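Local atomic coordinates of DUF3120 domain-containing protein (Bordetella pertussis, PDB entry 6RGN), a protein that probably acts as a type III secretion effector whose N-terminal domain, the part in this structure, targets membranes and probably binds phosphoinositide lipids such as PIP2. Residues Asp60-Val63 with Arg64-Ser68; His72-Ser75 with Glu76-Glu80; His83-Arg86 with Gln87-Ser91; Val104-Asn107 with His108-Ala111; Asp132-Lys135 with Gln136-His139. All blocks are in the same frame, centred on the assembly; numbering follows the deposited sequence.

Contact 1: residues Asp60-Val63 with Arg64-Ser68; sequences DEFV and RSVAS. With SO4 (sulfate ion), chain B.
Phe-62 O accepts from both Ser-65 OG and Val-66 N, the hydroxyl at 2.6 Å, in the carbonyl plane on a lone pair, and the amide at 3.2 Å. A chi1 of 73° sets OG between its own backbone N and carbonyl carbon, within reach of the carbonyl three residues earlier. Arg-64 N to Asp-60 O and Ser-65 N to Glu-61 O are further i to i+4 bonds of this turn. The apolar part is small: Phe-62 CZ meets Val-66 CG1 at 3.7 Å, while Val-81 and Val-85 of helix 76-90 pack on the same ring. Ser-68 OG donates to sulfate O3 at 2.6 Å, an ion also held by Lys-119 and Arg-70. Around the charges, one Arg-64 guanidinium face lies over Glu-61 CA, and water 1 bridges Arg-64 NH2 and Asp-60 N. The acids are engaged elsewhere, Asp-60 with Arg-86 and Glu-61 with Arg-53. Arg-64 NH1 stays 5.1 Å from Glu-61 OE1, so its influence on that carboxylate is probably electrostatic at longer range.

Contact 2: residues His72-Ser75 with Glu76-Glu80; sequences HHSS and EALRE. With SO4 (sulfate ion), chain E.
Ser-75 OG accepts from Leu-78 N at 3.0 Å with an N-H...O angle of 150°, and this bond anchors the tight side of the contact. Set between its own backbone N and carbonyl carbon, the hydroxyl also lies 3.5 Å from Leu-78 CB. Glu-116 gives the same oxygen a second polar partner. Ser-75 O accepts from Arg-79 N at 2.9 Å, and Leu-78 CD2 closes over Ser-74 CB at 4.0 Å, with Trp-109 packing on Leu-78 from helix 96-112. The solvent side is looser. Arg-79 bends at chi3 and offers NE and NH1 to Ser-74 O, both bonds weak, the shorter being 3.2 Å from NH1. His-73 CE1 sits at the guanidinium edge, the ring and guanidinium planes 65° apart. Farther out, His-72 ND1 donates to a sulfate oxygen, O4, at 2.9 Å and 173°; Arg-120 and Lys-119 bind that ion too. Serine at the N-cap, bonded to the amide three residues on, is the classic start of an alpha-helix.

Contact 3: residues His83-Arg86 with Gln87-Ser91; sequences HDVR and QFQAS
This is an intrahelical contact along the last turns of helix 76-90, where His-83 meets Gln-87 and Arg-86 meets Gln-89 while Val-85 and Phe-88 are buried against helix 96-112. Four i to i+4 backbone bonds carry the turn, among them Phe-88 N to Asp-84 O at 3.0 Å and Gln-89 N to Val-85 O at 3.1 Å. Arg-86 and Gln-89 run alongside each other: NH2 of the arginine donates to Gln-89 OE1 at 3.0 Å, in the amide's carbonyl plane on a lone pair, although the oxygen lies 23° out of the guanidinium plane. Guanidinium and amide are turned only 18° apart. The outer partners are stronger, for Arg-86 NH1 forms a salt bridge with Asp-60 and Gln-89 NE2 donates to the carbonyl of Asn-59, so the pair ties this helix to the segment entering helix 61-65. In this all-helical domain Val-85 and Phe-88 are the apolar buried residues of the contact, packing on Leu-102 and Leu-99 respectively. Nearer the solvent, the His-83 ring and Gln-87 amide also lie side by side, with their planes 49° apart. NE2 of His-83 is 3.3 Å from Gln-87 OE1 at an angle too poor for a direct bond; water 2, in the ring plane, joins them instead, 2.6 Å from His-83 NE2 and donating to Gln-87 OE1. Ser-91 OG donates to Phe-88 O at 2.9 Å.

Contact 4: residues Val104-Asn107 with His108-Ala111; sequences VALN and HWEA
Val-104 O receives His-108 N at 2.8 Å and 163°, the first of four consecutive i to i+4 bonds through the C-terminal half of helix 96-112. Next comes Ala-105, whose carbonyl O accepts Trp-109 N at 2.9 Å; the same oxygen lies 3.5 Å from Trp-109 CB, while the methyl group packs on Asp-84 of helix 76-90. Leu-106 O accepts Glu-110 N at 2.9 Å, and the residue supplies the direct apolar contact between side chains: its CD2 comes to the edge of the indole, near the ring plane, 4.3 Å from Trp-109 CE3. Trp-109 has CG opposite its backbone N (chi1 -178°), which carries the indole off the helix toward the core, where it meets Leu-78 and stands edge-to-face with Phe-117. Leu-106 in turn packs against Val-81 and Leu-127, so the two residues pin helix 96-112 to helices 76-90 and 124-140, Trp-109 also touching Val-124. Asn-107 O closes the series by accepting Ala-111 N at 2.8 Å, and is 3.4 Å from Ala-111 CB. The side-chain ND2 donates to Glu-103, one turn back, and a sodium ion lies about 4 Å from this side chain. Glu-110 forms a salt bridge with Arg-128, to which Asn-107 OD1 also bonds weakly. The direct contact is thus mainly backbone bonding plus one apolar touch, while Trp-109 NE1, bonded to Glu-116, and Glu-110 direct their polar ends to other helices.

Contact 5: residues Asp132-Lys135 with Gln136-His139; sequences DAYK and QQLH. With SO4 (sulfate ion), chain C.
Four unbroken i to i+4 bonds, from Gln-136 N to Asp-132 O at 2.9 Å through His-139 N to Lys-135 O at 3.0 Å, show regular alpha-helix across this part of helix 124-140. Tyr-134 and Gln-137 run side by side, the amide plane at 90° to the phenol ring and Gln-137 NE2 3.8 Å from Tyr-134 CD1. The tyrosine hydroxyl bonds to the carbonyl of Met-52, and its ring packs on Leu-99 and Leu-55. Leu-138 CG packs 3.3 Å from Tyr-134 O. On another flank His-139 lies close to the preceding turn: with chi1 at -77°, its CD2 comes within 2.9 Å of Lys-135 O, a tight approach by a ring carbon. His-139 NE2 then points to a sulfate and donates to its O2 at 3.2 Å and 151°. Lys-135, stretched out from CG onward, reaches the same ion through a weak bond from NZ to O4 of 3.4 Å. Although the sulfate probably came from the crystallisation liquor, a lysine and a histidine one turn apart could act as a small anion-binding patch, where a bound anion would probably favour a protonated imidazole.

Contacts 1 to 4 form a connected series, and contact 5 joins it through contact 3. Contacts 1 and 3 are tied by a salt bridge of 2.8 Å from Arg-86 NH1 to Asp-60 OD1. Trp-109 of contact 4 is shared, meeting Leu-78 of contact 2 (CZ2 to CD1, 3.7 Å) and Val-66 of contact 1 (CH2 to CG1, 4.0 Å). Contact 5 touches contact 3 where Phe-88 CZ lies 4.2 Å from Tyr-134 CB. The sulfates of contacts 1 and 2 both bind Lys-119; that of contact 5 is distant, the centres of contacts 2 and 5 being about 27 Å apart. The sodium ion near contact 4 lies about 6 Å from the Asp-132 side chain of contact 5.

Contact 1: residues Asp60-Val63 with Arg64-Ser68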
loop_
_atom_site.group_PDB
_atom_site.type_symbol
_atom_site.label_atom_id
_atom_site.label_comp_id
_atom_site.label_asym_id
_atom_site.label_seq_id
_atom_site.Cartn_x
_atom_site.Cartn_y
_atom_site.Cartn_z
ATOM N N ASP A 60 7.843 -5.074 -5.606
ATOM C CA ASP A 60 7.303 -5.950 -4.533
ATOM C C ASP A 60 7.824 -5.506 -3.143
ATOM O O ASP A 60 7.640 -6.254 -2.180
ATOM C CB ASP A 60 7.663 -7.402 -4.843
ATOM C CG ASP A 60 6.977 -7.948 -6.092
ATOM O OD1 ASP A 60 5.819 -7.604 -6.315
ATOM O OD2 ASP A 60 7.628 -8.663 -6.840
ATOM N N GLU A 61 8.495 -4.356 -3.029
ATOM C CA GLU A 61 9.125 -3.968 -1.739
ATOM C C GLU A 61 8.079 -3.793 -0.640
ATOM O O GLU A 61 8.266 -4.326 0.484
ATOM C CB GLU A 61 9.939 -2.679 -1.880
ATOM C CG GLU A 61 11.178 -2.828 -2.707
ATOM C CD GLU A 61 11.869 -1.482 -2.912
ATOM O OE1 GLU A 61 12.185 -0.831 -1.881
ATOM O OE2 GLU A 61 12.058 -1.077 -4.085
ATOM N N PHE A 62 6.969 -3.150 -0.921
ATOM C CA PHE A 62 5.922 -2.937 0.102
ATOM C C PHE A 62 5.379 -4.288 0.589
ATOM O O PHE A 62 5.417 -4.574 1.836
ATOM C CB PHE A 62 4.744 -2.076 -0.348
ATOM C CG PHE A 62 3.830 -1.858 0.832
ATOM C CD1 PHE A 62 4.258 -1.085 1.893
ATOM C CD2 PHE A 62 2.637 -2.542 0.970
ATOM C CE1 PHE A 62 3.457 -0.861 2.996
ATOM C CE2 PHE A 62 1.840 -2.374 2.102
ATOM C CZ PHE A 62 2.288 -1.569 3.145
ATOM N N VAL A 63 4.901 -5.125 -0.330
ATOM C CA VAL A 63 4.378 -6.461 0.093
ATOM C C VAL A 63 5.488 -7.264 0.787
ATOM O O VAL A 63 5.168 -8.079 1.688
ATOM C CB VAL A 63 3.709 -7.235 -1.073
ATOM C CG1 VAL A 63 3.276 -8.616 -0.644
ATOM C CG2 VAL A 63 2.458 -6.490 -1.555
ATOM N N ARG A 64 6.746 -7.194 0.387
ATOM C CA ARG A 64 7.789 -7.936 1.169
ATOM C C ARG A 64 7.840 -7.394 2.613
ATOM O O ARG A 64 8.188 -8.174 3.526
ATOM C CB ARG A 64 9.175 -7.905 0.499
ATOM C CG ARG A 64 9.272 -8.862 -0.685
ATOM C CD ARG A 64 10.655 -9.071 -1.301
ATOM N NE ARG A 64 11.471 -7.849 -1.287
ATOM C CZ ARG A 64 11.679 -7.018 -2.339
ATOM N NH1 ARG A 64 12.471 -5.960 -2.184
ATOM N NH2 ARG A 64 11.115 -7.245 -3.515
ATOM N N SER A 65 7.688 -6.085 2.794
ATOM C CA SER A 65 7.918 -5.388 4.091
ATOM C C SER A 65 6.833 -5.802 5.096
ATOM O O SER A 65 7.097 -5.744 6.304
ATOM C CB SER A 65 7.959 -3.876 3.947
ATOM O OG SER A 65 6.682 -3.339 3.705
ATOM N N VAL A 66 5.647 -6.188 4.601
ATOM C CA VAL A 66 4.523 -6.664 5.446
ATOM C C VAL A 66 4.451 -8.208 5.509
ATOM O O VAL A 66 3.434 -8.714 6.086
ATOM C CB VAL A 66 3.203 -6.013 4.997
ATOM C CG1 VAL A 66 3.300 -4.520 5.134
ATOM C CG2 VAL A 66 2.739 -6.324 3.576
ATOM N N ALA A 67 5.420 -8.940 4.980
ATOM C CA ALA A 67 5.561 -10.408 5.174
ATOM C C ALA A 67 5.994 -10.744 6.600
ATOM O O ALA A 67 6.691 -9.908 7.223
ATOM C CB ALA A 67 6.541 -11.026 4.196
ATOM N N SER A 68 5.537 -11.894 7.116
ATOM C CA SER A 68 5.995 -12.471 8.405
ATOM C C SER A 68 6.838 -13.702 8.123
ATOM O O SER A 68 6.282 -14.735 7.763
ATOM C CB SER A 68 4.817 -12.802 9.323
ATOM O OG SER A 68 5.251 -13.422 10.521
HETATM S S SO4 B . 7.858 -11.465 11.883
HETATM O O1 SO4 B . 8.440 -12.732 11.497
HETATM O O2 SO4 B . 8.314 -10.430 10.970
HETATM O O3 SO4 B . 6.415 -11.548 11.809
HETATM O O4 SO4 B . 8.252 -11.143 13.255
HETATM O O HOH W 1 10.842 -5.295 -6.012
#

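Contact 2: residues His72-Ser75 with Glu76-Glu80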
loop_
_atom_site.group_PDB
_atom_site.type_symbol
_atom_site.label_atom_id
_atom_site.label_comp_id
_atom_site.label_asym_id
_atom_site.label_seq_id
_atom_site.Cartn_x
_atom_site.Cartn_y
_atom_site.Cartn_z
ATOM N N HIS A 72 3.428 -15.880 10.976
ATOM C CA HIS A 72 2.184 -15.305 11.557
ATOM C C HIS A 72 1.207 -14.963 10.408
ATOM O O HIS A 72 1.638 -14.319 9.416
ATOM C CB HIS A 72 2.535 -14.110 12.426
ATOM C CG HIS A 72 3.486 -14.417 13.534
ATOM N ND1 HIS A 72 3.802 -13.473 14.496
ATOM C CD2 HIS A 72 4.144 -15.547 13.876
ATOM C CE1 HIS A 72 4.665 -13.992 15.349
ATOM N NE2 HIS A 72 4.873 -15.276 15.012
ATOM N N HIS A 73 -0.064 -15.368 10.520
ATOM C CA HIS A 73 -1.134 -15.107 9.514
ATOM C C HIS A 73 -1.362 -13.577 9.421
ATOM O O HIS A 73 -1.260 -12.892 10.482
ATOM C CB HIS A 73 -2.332 -16.011 9.862
ATOM C CG HIS A 73 -3.662 -15.335 9.950
ATOM N ND1 HIS A 73 -4.747 -15.726 9.162
ATOM C CD2 HIS A 73 -4.109 -14.333 10.747
ATOM C CE1 HIS A 73 -5.801 -14.984 9.463
ATOM N NE2 HIS A 73 -5.433 -14.103 10.429
ATOM N N SER A 74 -1.582 -13.028 8.216
ATOM C CA SER A 74 -1.936 -11.601 8.043
ATOM C C SER A 74 -3.423 -11.387 8.362
ATOM O O SER A 74 -4.213 -12.251 8.020
ATOM C CB SER A 74 -1.606 -11.154 6.652
ATOM O OG SER A 74 -0.217 -11.327 6.444
ATOM N N SER A 75 -3.779 -10.294 9.013
ATOM C CA SER A 75 -5.189 -9.913 9.273
ATOM C C SER A 75 -5.872 -9.694 7.923
ATOM O O SER A 75 -5.165 -9.413 6.937
ATOM C CB SER A 75 -5.315 -8.672 10.079
ATOM O OG SER A 75 -4.789 -7.563 9.349
ATOM N N GLU A 76 -7.198 -9.773 7.913
ATOM C CA GLU A 76 -8.040 -9.494 6.718
ATOM C C GLU A 76 -7.720 -8.066 6.294
ATOM O O GLU A 76 -7.600 -7.836 5.103
ATOM C CB GLU A 76 -9.539 -9.698 6.996
ATOM C CG GLU A 76 -10.442 -9.392 5.804
ATOM C CD GLU A 76 -11.915 -9.784 5.962
ATOM O OE1 GLU A 76 -12.669 -9.793 4.924
ATOM O OE2 GLU A 76 -12.337 -10.110 7.116
ATOM N N ALA A 77 -7.528 -7.154 7.239
ATOM C CA ALA A 77 -7.252 -5.725 6.940
ATOM C C ALA A 77 -5.937 -5.628 6.151
ATOM O O ALA A 77 -5.903 -4.884 5.165
ATOM C CB ALA A 77 -7.184 -4.922 8.183
ATOM N N LEU A 78 -4.934 -6.399 6.542
ATOM C CA LEU A 78 -3.593 -6.348 5.889
ATOM C C LEU A 78 -3.746 -7.034 4.520
ATOM O O LEU A 78 -3.152 -6.521 3.573
ATOM C CB LEU A 78 -2.542 -7.060 6.731
ATOM C CG LEU A 78 -1.137 -7.015 6.147
ATOM C CD1 LEU A 78 -0.789 -5.642 5.639
ATOM C CD2 LEU A 78 -0.058 -7.485 7.131
ATOM N N ARG A 79 -4.487 -8.132 4.398
ATOM C CA ARG A 79 -4.671 -8.824 3.086
ATOM C C ARG A 79 -5.370 -7.877 2.094
ATOM O O ARG A 79 -4.972 -7.823 0.958
ATOM C CB ARG A 79 -5.529 -10.077 3.195
ATOM C CG ARG A 79 -4.829 -11.235 3.882
ATOM C CD ARG A 79 -5.768 -12.432 3.790
ATOM N NE ARG A 79 -5.908 -12.900 5.149
ATOM C CZ ARG A 79 -7.062 -13.064 5.812
ATOM N NH1 ARG A 79 -7.002 -13.483 7.069
ATOM N NH2 ARG A 79 -8.248 -12.813 5.260
ATOM N N GLU A 80 -6.317 -7.065 2.566
ATOM C CA GLU A 80 -6.988 -6.069 1.688
ATOM C C GLU A 80 -5.993 -4.988 1.266
ATOM O O GLU A 80 -6.052 -4.544 0.121
ATOM C CB GLU A 80 -8.184 -5.378 2.339
ATOM C CG GLU A 80 -9.044 -4.653 1.304
ATOM C CD GLU A 80 -9.688 -5.646 0.349
ATOM O OE1 GLU A 80 -10.226 -6.641 0.865
ATOM O OE2 GLU A 80 -9.600 -5.461 -0.911
HETATM S S SO4 E . 1.732 -10.016 13.596
HETATM O O1 SO4 E . 0.917 -10.974 12.871
HETATM O O2 SO4 E . 2.404 -9.166 12.713
HETATM O O3 SO4 E . 0.879 -9.250 14.437
HETATM O O4 SO4 E . 2.693 -10.744 14.389
#

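Contact 3: residues His83-Arg86 with Gln87-Ser91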
loop_
_atom_site.group_PDB
_atom_site.type_symbol
_atom_site.label_atom_id
_atom_site.label_comp_id
_atom_site.label_asym_id
_atom_site.label_seq_id
_atom_site.Cartn_x
_atom_site.Cartn_y
_atom_site.Cartn_z
ATOM N N HIS A 83 -3.763 -6.564 -1.417
ATOM C CA HIS A 83 -4.569 -6.745 -2.636
ATOM C C HIS A 83 -4.741 -5.389 -3.337
ATOM O O HIS A 83 -4.723 -5.347 -4.573
ATOM C CB HIS A 83 -5.910 -7.399 -2.309
ATOM C CG HIS A 83 -6.813 -7.326 -3.480
ATOM N ND1 HIS A 83 -6.830 -8.270 -4.464
ATOM C CD2 HIS A 83 -7.712 -6.381 -3.827
ATOM C CE1 HIS A 83 -7.725 -7.934 -5.387
ATOM N NE2 HIS A 83 -8.262 -6.760 -5.024
ATOM N N ASP A 84 -5.040 -4.344 -2.595
ATOM C CA ASP A 84 -5.216 -3.004 -3.193
ATOM C C ASP A 84 -3.918 -2.457 -3.821
ATOM O O ASP A 84 -4.013 -1.730 -4.837
ATOM C CB ASP A 84 -5.736 -2.047 -2.147
ATOM C CG ASP A 84 -7.196 -2.299 -1.757
ATOM O OD1 ASP A 84 -7.846 -3.131 -2.395
ATOM O OD2 ASP A 84 -7.665 -1.610 -0.812
ATOM N N VAL A 85 -2.761 -2.669 -3.203
ATOM C CA VAL A 85 -1.450 -2.338 -3.815
ATOM C C VAL A 85 -1.387 -3.011 -5.200
ATOM O O VAL A 85 -1.140 -2.309 -6.208
ATOM C CB VAL A 85 -0.235 -2.750 -2.958
ATOM C CG1 VAL A 85 1.032 -2.529 -3.769
ATOM C CG2 VAL A 85 -0.203 -1.943 -1.685
ATOM N N ARG A 86 -1.646 -4.310 -5.260
ATOM C CA ARG A 86 -1.535 -5.093 -6.528
ATOM C C ARG A 86 -2.584 -4.646 -7.568
ATOM O O ARG A 86 -2.304 -4.680 -8.804
ATOM C CB ARG A 86 -1.770 -6.584 -6.309
ATOM C CG ARG A 86 -0.876 -7.297 -5.300
ATOM C CD ARG A 86 0.519 -6.809 -5.337
ATOM N NE ARG A 86 1.539 -7.803 -4.994
ATOM C CZ ARG A 86 2.844 -7.510 -5.057
ATOM N NH1 ARG A 86 3.718 -8.475 -4.745
ATOM N NH2 ARG A 86 3.227 -6.225 -5.348
ATOM N N GLN A 87 -3.785 -4.310 -7.113
ATOM C CA GLN A 87 -4.850 -3.884 -8.042
ATOM C C GLN A 87 -4.404 -2.545 -8.657
ATOM O O GLN A 87 -4.597 -2.364 -9.857
ATOM C CB GLN A 87 -6.217 -3.828 -7.334
ATOM C CG GLN A 87 -7.383 -3.856 -8.307
ATOM C CD GLN A 87 -7.543 -5.209 -8.952
ATOM O OE1 GLN A 87 -7.659 -6.209 -8.255
ATOM N NE2 GLN A 87 -7.539 -5.254 -10.269
ATOM N N PHE A 88 -3.927 -1.593 -7.859
ATOM C CA PHE A 88 -3.470 -0.301 -8.413
ATOM C C PHE A 88 -2.374 -0.548 -9.469
ATOM O O PHE A 88 -2.505 -0.047 -10.571
ATOM C CB PHE A 88 -3.128 0.677 -7.308
ATOM C CG PHE A 88 -2.682 2.002 -7.858
ATOM C CD1 PHE A 88 -3.551 2.842 -8.532
ATOM C CD2 PHE A 88 -1.368 2.367 -7.732
ATOM C CE1 PHE A 88 -3.107 4.047 -9.032
ATOM C CE2 PHE A 88 -0.919 3.551 -8.264
ATOM C CZ PHE A 88 -1.792 4.392 -8.934
ATOM N N GLN A 89 -1.384 -1.381 -9.142
ATOM C CA GLN A 89 -0.253 -1.765 -10.020
ATOM C C GLN A 89 -0.765 -2.395 -11.306
ATOM O O GLN A 89 -0.198 -2.100 -12.386
ATOM C CB GLN A 89 0.640 -2.794 -9.318
ATOM C CG GLN A 89 1.525 -2.114 -8.292
ATOM C CD GLN A 89 2.385 -3.067 -7.503
ATOM O OE1 GLN A 89 1.947 -4.177 -7.141
ATOM N NE2 GLN A 89 3.649 -2.693 -7.332
ATOM N N ALA A 90 -1.793 -3.240 -11.202
ATOM C CA ALA A 90 -2.270 -4.077 -12.324
ATOM C C ALA A 90 -2.578 -3.206 -13.556
ATOM O O ALA A 90 -2.168 -3.600 -14.643
ATOM C CB ALA A 90 -3.473 -4.865 -11.885
ATOM N N SER A 91 -3.161 -2.015 -13.356
ATOM C CA SER A 91 -3.515 -1.059 -14.454
ATOM C C SER A 91 -2.290 -0.261 -14.919
ATOM O O SER A 91 -2.369 0.380 -15.968
ATOM C CB SER A 91 -4.594 -0.126 -14.061
ATOM O OG SER A 91 -4.201 0.509 -12.870
HETATM O O HOH W 2 -9.692 -5.064 -6.376
#

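Contact 4: residues Val104-Asn107 with His108-Ala111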
loop_
_atom_site.group_PDB
_atom_site.type_symbol
_atom_site.label_atom_id
_atom_site.label_comp_id
_atom_site.label_asym_id
_atom_site.label_seq_id
_atom_site.Cartn_x
_atom_site.Cartn_y
_atom_site.Cartn_z
ATOM N N VAL A 104 -7.579 4.381 1.970
ATOM C CA VAL A 104 -8.648 4.055 2.960
ATOM C C VAL A 104 -8.282 2.718 3.662
ATOM O O VAL A 104 -8.430 2.611 4.907
ATOM C CB VAL A 104 -10.015 4.087 2.251
ATOM C CG1 VAL A 104 -11.122 3.542 3.106
ATOM C CG2 VAL A 104 -10.381 5.501 1.770
ATOM N N ALA A 105 -7.788 1.748 2.904
ATOM C CA ALA A 105 -7.455 0.387 3.373
ATOM C C ALA A 105 -6.273 0.457 4.343
ATOM O O ALA A 105 -6.356 -0.184 5.387
ATOM C CB ALA A 105 -7.109 -0.486 2.218
ATOM N N LEU A 106 -5.289 1.333 4.096
ATOM C CA LEU A 106 -4.198 1.623 5.063
ATOM C C LEU A 106 -4.739 2.251 6.350
ATOM O O LEU A 106 -4.325 1.762 7.453
ATOM C CB LEU A 106 -3.126 2.513 4.421
ATOM C CG LEU A 106 -2.325 1.894 3.282
ATOM C CD1 LEU A 106 -1.576 2.980 2.496
ATOM C CD2 LEU A 106 -1.304 0.903 3.828
ATOM N N ASN A 107 -5.695 3.203 6.283
ATOM C CA ASN A 107 -6.319 3.769 7.496
ATOM C C ASN A 107 -7.068 2.665 8.257
ATOM O O ASN A 107 -6.921 2.592 9.495
ATOM C CB ASN A 107 -7.287 4.881 7.139
ATOM C CG ASN A 107 -6.591 6.033 6.410
ATOM O OD1 ASN A 107 -5.372 6.194 6.536
ATOM N ND2 ASN A 107 -7.365 6.889 5.759
ATOM N N HIS A 108 -7.855 1.826 7.551
ATOM C CA HIS A 108 -8.591 0.719 8.211
ATOM C C HIS A 108 -7.607 -0.212 8.935
ATOM O O HIS A 108 -7.947 -0.681 10.035
ATOM C CB HIS A 108 -9.452 -0.043 7.228
ATOM C CG HIS A 108 -10.093 -1.239 7.866
ATOM N ND1 HIS A 108 -11.066 -1.109 8.850
ATOM C CD2 HIS A 108 -9.962 -2.575 7.648
ATOM C CE1 HIS A 108 -11.448 -2.308 9.272
ATOM N NE2 HIS A 108 -10.812 -3.214 8.547
ATOM N N TRP A 109 -6.489 -0.545 8.301
ATOM C CA TRP A 109 -5.472 -1.445 8.907
ATOM C C TRP A 109 -4.901 -0.794 10.180
ATOM O O TRP A 109 -4.789 -1.487 11.213
ATOM C CB TRP A 109 -4.405 -1.786 7.868
ATOM C CG TRP A 109 -3.341 -2.722 8.354
ATOM C CD1 TRP A 109 -3.475 -3.720 9.273
ATOM C CD2 TRP A 109 -1.946 -2.629 8.052
ATOM N NE1 TRP A 109 -2.274 -4.305 9.527
ATOM C CE2 TRP A 109 -1.301 -3.634 8.814
ATOM C CE3 TRP A 109 -1.191 -1.827 7.187
ATOM C CZ2 TRP A 109 0.063 -3.857 8.713
ATOM C CZ3 TRP A 109 0.155 -2.052 7.097
ATOM C CH2 TRP A 109 0.777 -3.058 7.846
ATOM N N GLU A 110 -4.508 0.491 10.080
ATOM C CA GLU A 110 -3.948 1.239 11.224
ATOM C C GLU A 110 -4.966 1.328 12.351
ATOM O O GLU A 110 -4.533 1.183 13.479
ATOM C CB GLU A 110 -3.448 2.605 10.801
ATOM C CG GLU A 110 -2.668 3.366 11.883
ATOM C CD GLU A 110 -2.134 4.692 11.311
ATOM O OE1 GLU A 110 -2.465 5.008 10.123
ATOM O OE2 GLU A 110 -1.350 5.375 12.016
ATOM N N ALA A 111 -6.237 1.574 12.055
ATOM C CA ALA A 111 -7.285 1.672 13.086
ATOM C C ALA A 111 -7.519 0.307 13.731
ATOM O O ALA A 111 -7.816 0.315 14.924
ATOM C CB ALA A 111 -8.556 2.185 12.479
#

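Contact 5: residues Asp132-Lys135 with Gln136-His139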
loop_
_atom_site.group_PDB
_atom_site.type_symbol
_atom_site.label_atom_id
_atom_site.label_comp_id
_atom_site.label_asym_id
_atom_site.label_seq_id
_atom_site.Cartn_x
_atom_site.Cartn_y
_atom_site.Cartn_z
ATOM N N ASP A 132 0.437 9.915 -2.594
ATOM C CA ASP A 132 0.246 11.367 -2.806
ATOM C C ASP A 132 0.875 11.777 -4.145
ATOM O O ASP A 132 0.290 12.616 -4.855
ATOM C CB ASP A 132 0.895 12.192 -1.694
ATOM C CG ASP A 132 0.037 12.194 -0.426
ATOM O OD1 ASP A 132 -1.179 11.955 -0.565
ATOM O OD2 ASP A 132 0.600 12.431 0.674
ATOM N N ALA A 133 2.025 11.195 -4.487
ATOM C CA ALA A 133 2.760 11.547 -5.725
ATOM C C ALA A 133 1.960 11.061 -6.955
ATOM O O ALA A 133 1.927 11.748 -7.990
ATOM C CB ALA A 133 4.144 10.908 -5.696
ATOM N N TYR A 134 1.455 9.839 -6.906
ATOM C CA TYR A 134 0.587 9.319 -7.992
ATOM C C TYR A 134 -0.734 10.067 -7.990
ATOM O O TYR A 134 -1.224 10.358 -9.075
ATOM C CB TYR A 134 0.303 7.821 -7.872
ATOM C CG TYR A 134 1.454 7.015 -8.368
ATOM C CD1 TYR A 134 1.629 6.749 -9.712
ATOM C CD2 TYR A 134 2.311 6.439 -7.455
ATOM C CE1 TYR A 134 2.690 5.964 -10.147
ATOM C CE2 TYR A 134 3.410 5.730 -7.881
ATOM C CZ TYR A 134 3.575 5.449 -9.209
ATOM O OH TYR A 134 4.632 4.643 -9.543
ATOM N N LYS A 135 -1.302 10.398 -6.831
ATOM C CA LYS A 135 -2.476 11.314 -6.873
ATOM C C LYS A 135 -2.156 12.592 -7.653
ATOM O O LYS A 135 -2.987 12.938 -8.465
ATOM C CB LYS A 135 -3.042 11.672 -5.506
ATOM C CG LYS A 135 -3.790 10.531 -4.834
ATOM C CD LYS A 135 -4.291 10.910 -3.447
ATOM C CE LYS A 135 -4.971 9.762 -2.715
ATOM N NZ LYS A 135 -5.875 10.351 -1.695
ATOM N N GLN A 136 -1.049 13.295 -7.378
ATOM C CA GLN A 136 -0.666 14.553 -8.077
ATOM C C GLN A 136 -0.588 14.282 -9.585
ATOM O O GLN A 136 -1.141 15.050 -10.378
ATOM C CB GLN A 136 0.665 15.068 -7.521
ATOM C CG GLN A 136 1.263 16.216 -8.326
ATOM C CD GLN A 136 2.647 16.588 -7.848
ATOM O OE1 GLN A 136 3.067 16.150 -6.786
ATOM N NE2 GLN A 136 3.340 17.453 -8.585
ATOM N N GLN A 137 0.124 13.238 -9.972
ATOM C CA GLN A 137 0.332 12.867 -11.396
ATOM C C GLN A 137 -1.012 12.606 -12.089
ATOM O O GLN A 137 -1.141 12.966 -13.281
ATOM C CB GLN A 137 1.184 11.606 -11.455
ATOM C CG GLN A 137 1.510 11.135 -12.854
ATOM C CD GLN A 137 2.719 10.235 -12.794
ATOM O OE1 GLN A 137 3.866 10.709 -12.882
ATOM N NE2 GLN A 137 2.479 8.927 -12.710
ATOM N N LEU A 138 -1.955 11.932 -11.414
ATOM C CA LEU A 138 -3.280 11.640 -12.033
ATOM C C LEU A 138 -4.148 12.904 -12.087
ATOM O O LEU A 138 -4.879 13.054 -13.054
ATOM C CB LEU A 138 -3.968 10.503 -11.292
ATOM C CG LEU A 138 -3.220 9.176 -11.373
ATOM C CD1 LEU A 138 -3.757 8.230 -10.357
ATOM C CD2 LEU A 138 -3.256 8.598 -12.774
ATOM N N HIS A 139 -4.037 13.792 -11.099
ATOM C CA HIS A 139 -4.728 15.108 -11.068
ATOM C C HIS A 139 -4.240 15.981 -12.229
ATOM O O HIS A 139 -5.073 16.679 -12.843
ATOM C CB HIS A 139 -4.542 15.778 -9.703
ATOM C CG HIS A 139 -5.424 15.171 -8.666
ATOM N ND1 HIS A 139 -6.804 15.049 -8.834
ATOM C CD2 HIS A 139 -5.147 14.643 -7.452
ATOM C CE1 HIS A 139 -7.318 14.446 -7.767
ATOM N NE2 HIS A 139 -6.319 14.164 -6.923
HETATM S S SO4 C . -6.632 14.477 -3.000
HETATM O O1 SO4 C . -5.553 15.124 -3.697
HETATM O O2 SO4 C . -7.268 13.532 -3.888
HETATM O O3 SO4 C . -7.585 15.462 -2.567
HETATM O O4 SO4 C . -6.118 13.774 -1.863
#